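Local coordinates for L-fuculose phosphate aldolase (Streptococcus pneumoniae, PDB 4C24), which is an aldolase of the class II aldolase and adducin family and holds a bound zinc ion, at residues S78-Y81 with M82-Q86. Residues are numbered along the deposited sequence; the frame is centred on the assembly and turned at random.
With SO4 (sulfate ion), chain E.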
loop_
_atom_site.group_PDB
_atom_site.type_symbol
_atom_site.label_atom_id
_atom_site.label_comp_id
_atom_site.label_asym_id
_atom_site.label_seq_id
_atom_site.Cartn_x
_atom_site.Cartn_y
_atom_site.Cartn_z
ATOM N N SER A 78 -6.351 -27.075 -7.381
ATOM C CA SER A 78 -7.423 -27.206 -8.390
ATOM C C SER A 78 -6.911 -26.834 -9.777
ATOM O O SER A 78 -7.511 -27.250 -10.775
ATOM C CB SER A 78 -8.630 -26.328 -8.063
ATOM O OG SER A 78 -8.260 -24.976 -7.946
ATOM N N GLU A 79 -5.813 -26.095 -9.856
ATOM C CA GLU A 79 -5.282 -25.646 -11.161
ATOM C C GLU A 79 -4.177 -26.542 -11.732
ATOM O O GLU A 79 -3.412 -26.139 -12.611
ATOM C CB GLU A 79 -4.801 -24.191 -11.082
ATOM C CG GLU A 79 -5.885 -23.216 -10.657
ATOM C CD GLU A 79 -7.001 -23.009 -11.683
ATOM O OE1 GLU A 79 -7.099 -23.720 -12.715
ATOM O OE2 GLU A 79 -7.808 -22.118 -11.389
ATOM N N TRP A 80 -4.055 -27.763 -11.180
ATOM C CA TRP A 80 -2.970 -28.623 -11.572
ATOM C C TRP A 80 -2.865 -28.866 -13.055
ATOM O O TRP A 80 -1.766 -28.942 -13.573
ATOM C CB TRP A 80 -3.031 -29.958 -10.801
ATOM C CG TRP A 80 -4.226 -30.798 -11.184
ATOM C CD1 TRP A 80 -5.455 -30.815 -10.580
ATOM C CD2 TRP A 80 -4.310 -31.727 -12.281
ATOM N NE1 TRP A 80 -6.309 -31.674 -11.250
ATOM C CE2 TRP A 80 -5.642 -32.244 -12.295
ATOM C CE3 TRP A 80 -3.411 -32.132 -13.276
ATOM C CZ2 TRP A 80 -6.077 -33.175 -13.255
ATOM C CZ3 TRP A 80 -3.836 -33.058 -14.224
ATOM C CH2 TRP A 80 -5.163 -33.574 -14.203
ATOM N N TYR A 81 -4.012 -28.902 -13.757
ATOM C CA TYR A 81 -3.955 -29.160 -15.179
ATOM C C TYR A 81 -3.553 -27.923 -15.979
ATOM O O TYR A 81 -2.844 -28.037 -16.988
ATOM C CB TYR A 81 -5.246 -29.800 -15.660
ATOM C CG TYR A 81 -5.232 -30.174 -17.117
ATOM C CD1 TYR A 81 -4.268 -31.026 -17.662
ATOM C CD2 TYR A 81 -6.210 -29.670 -17.959
ATOM C CE1 TYR A 81 -4.271 -31.377 -19.001
ATOM C CE2 TYR A 81 -6.215 -29.992 -19.298
ATOM C CZ TYR A 81 -5.261 -30.831 -19.829
ATOM O OH TYR A 81 -5.253 -31.161 -21.148
ATOM N N MET A 82 -3.875 -26.745 -15.449
ATOM C CA MET A 82 -3.366 -25.524 -16.065
ATOM C C MET A 82 -1.838 -25.479 -16.030
ATOM O O MET A 82 -1.188 -25.064 -16.968
ATOM C CB MET A 82 -3.987 -24.294 -15.421
ATOM C CG MET A 82 -3.385 -23.003 -15.905
ATOM S SD MET A 82 -4.357 -21.552 -15.468
ATOM C CE MET A 82 -4.191 -21.633 -13.680
ATOM N N HIS A 83 -1.235 -25.979 -14.936
ATOM C CA HIS A 83 0.213 -26.066 -14.913
ATOM C C HIS A 83 0.733 -27.179 -15.798
ATOM O O HIS A 83 1.628 -26.966 -16.632
ATOM C CB HIS A 83 0.706 -26.388 -13.465
ATOM C CG HIS A 83 0.509 -25.275 -12.483
ATOM N ND1 HIS A 83 1.558 -24.639 -11.847
ATOM C CD2 HIS A 83 -0.624 -24.651 -12.060
ATOM C CE1 HIS A 83 1.081 -23.709 -11.037
ATOM N NE2 HIS A 83 -0.241 -23.668 -11.175
ATOM N N LEU A 84 0.159 -28.374 -15.636
ATOM C CA LEU A 84 0.638 -29.544 -16.347
ATOM C C LEU A 84 0.630 -29.386 -17.876
ATOM O O LEU A 84 1.583 -29.774 -18.548
ATOM C CB LEU A 84 -0.153 -30.768 -15.922
ATOM C CG LEU A 84 0.393 -32.115 -16.390
ATOM C CD1 LEU A 84 1.814 -32.383 -15.864
ATOM C CD2 LEU A 84 -0.573 -33.238 -16.030
ATOM N N ILE A 85 -0.437 -28.776 -18.420
ATOM C CA ILE A 85 -0.516 -28.640 -19.875
ATOM C C ILE A 85 0.594 -27.733 -20.428
ATOM O O ILE A 85 1.054 -27.907 -21.560
ATOM C CB ILE A 85 -1.916 -28.167 -20.308
ATOM C CG1 ILE A 85 -2.144 -28.496 -21.780
ATOM C CG2 ILE A 85 -2.158 -26.694 -19.973
ATOM C CD1 ILE A 85 -3.531 -28.105 -22.256
ATOM N N GLN A 86 1.056 -26.776 -19.617
ATOM C CA GLN A 86 2.198 -25.994 -20.019
ATOM C C GLN A 86 3.418 -26.884 -20.157
ATOM O O GLN A 86 4.131 -26.820 -21.131
ATOM C CB GLN A 86 2.467 -24.845 -19.052
ATOM C CG GLN A 86 1.286 -23.901 -18.850
ATOM C CD GLN A 86 1.132 -22.886 -19.986
ATOM O OE1 GLN A 86 2.034 -22.703 -20.808
ATOM N NE2 GLN A 86 0.017 -22.163 -19.973
HETATM S S SO4 E . -5.834 -24.024 -5.065
HETATM O O1 SO4 E . -6.624 -25.255 -5.278
HETATM O O2 SO4 E . -6.458 -22.977 -5.881
HETATM O O3 SO4 E . -5.940 -23.762 -3.615
HETATM O O4 SO4 E . -4.432 -24.197 -5.504
#
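Leu84 meets the indole of Trp80 at its edge and in its plane, CD2 standing 3.7 Å from CZ3, while one face of the same ring lies against CB of Tyr81. CB of Ile85 lies over one face of the Tyr81 phenol, near its rim at CE1. With CG1 anti to the backbone N (chi1 -160°), Ile85 sends CD1 across to the hydroxyl end, 3.7 Å from Tyr81 OH, while CG2 stays by Tyr81 O. The imidazole of His83 turns an edge to the backbone, CD2 lying 3.2 Å from Glu79 O; ND1 bonds Ser34 OG and NE2 bonds Asn32 OD1, which fixes the rotation of the ring. On another side of the helix the chain of Met82 bends at chi3 (65°) and carries CE back to Glu79, 3.7 Å from CB and about as close to the carboxylate.

Three backbone bonds wind the first turn, each from residue i+4 to i: His83 N to Glu79 O is the longest at 3.2 Å. Just ahead, Ser78 gives its backbone NH almost straight to O1 of a sulfate ion (N to O1 2.8 Å), and its OG also bonds O1. The sulfate, probably from the crystallisation liquor, is also held by Ser77, Asn32 ND2, Ser48 and Gly49, consistent with an anion-binding site. N-cap Glu79 comes within about 4 Å of the zinc ion bound by His98, His100 and His160. Helix 80-89 thus starts between the two sites and packs, through His83, on strands 42-45 and 95-99 of the mixed sheet in this AraD-like class II aldolase/adducin domain.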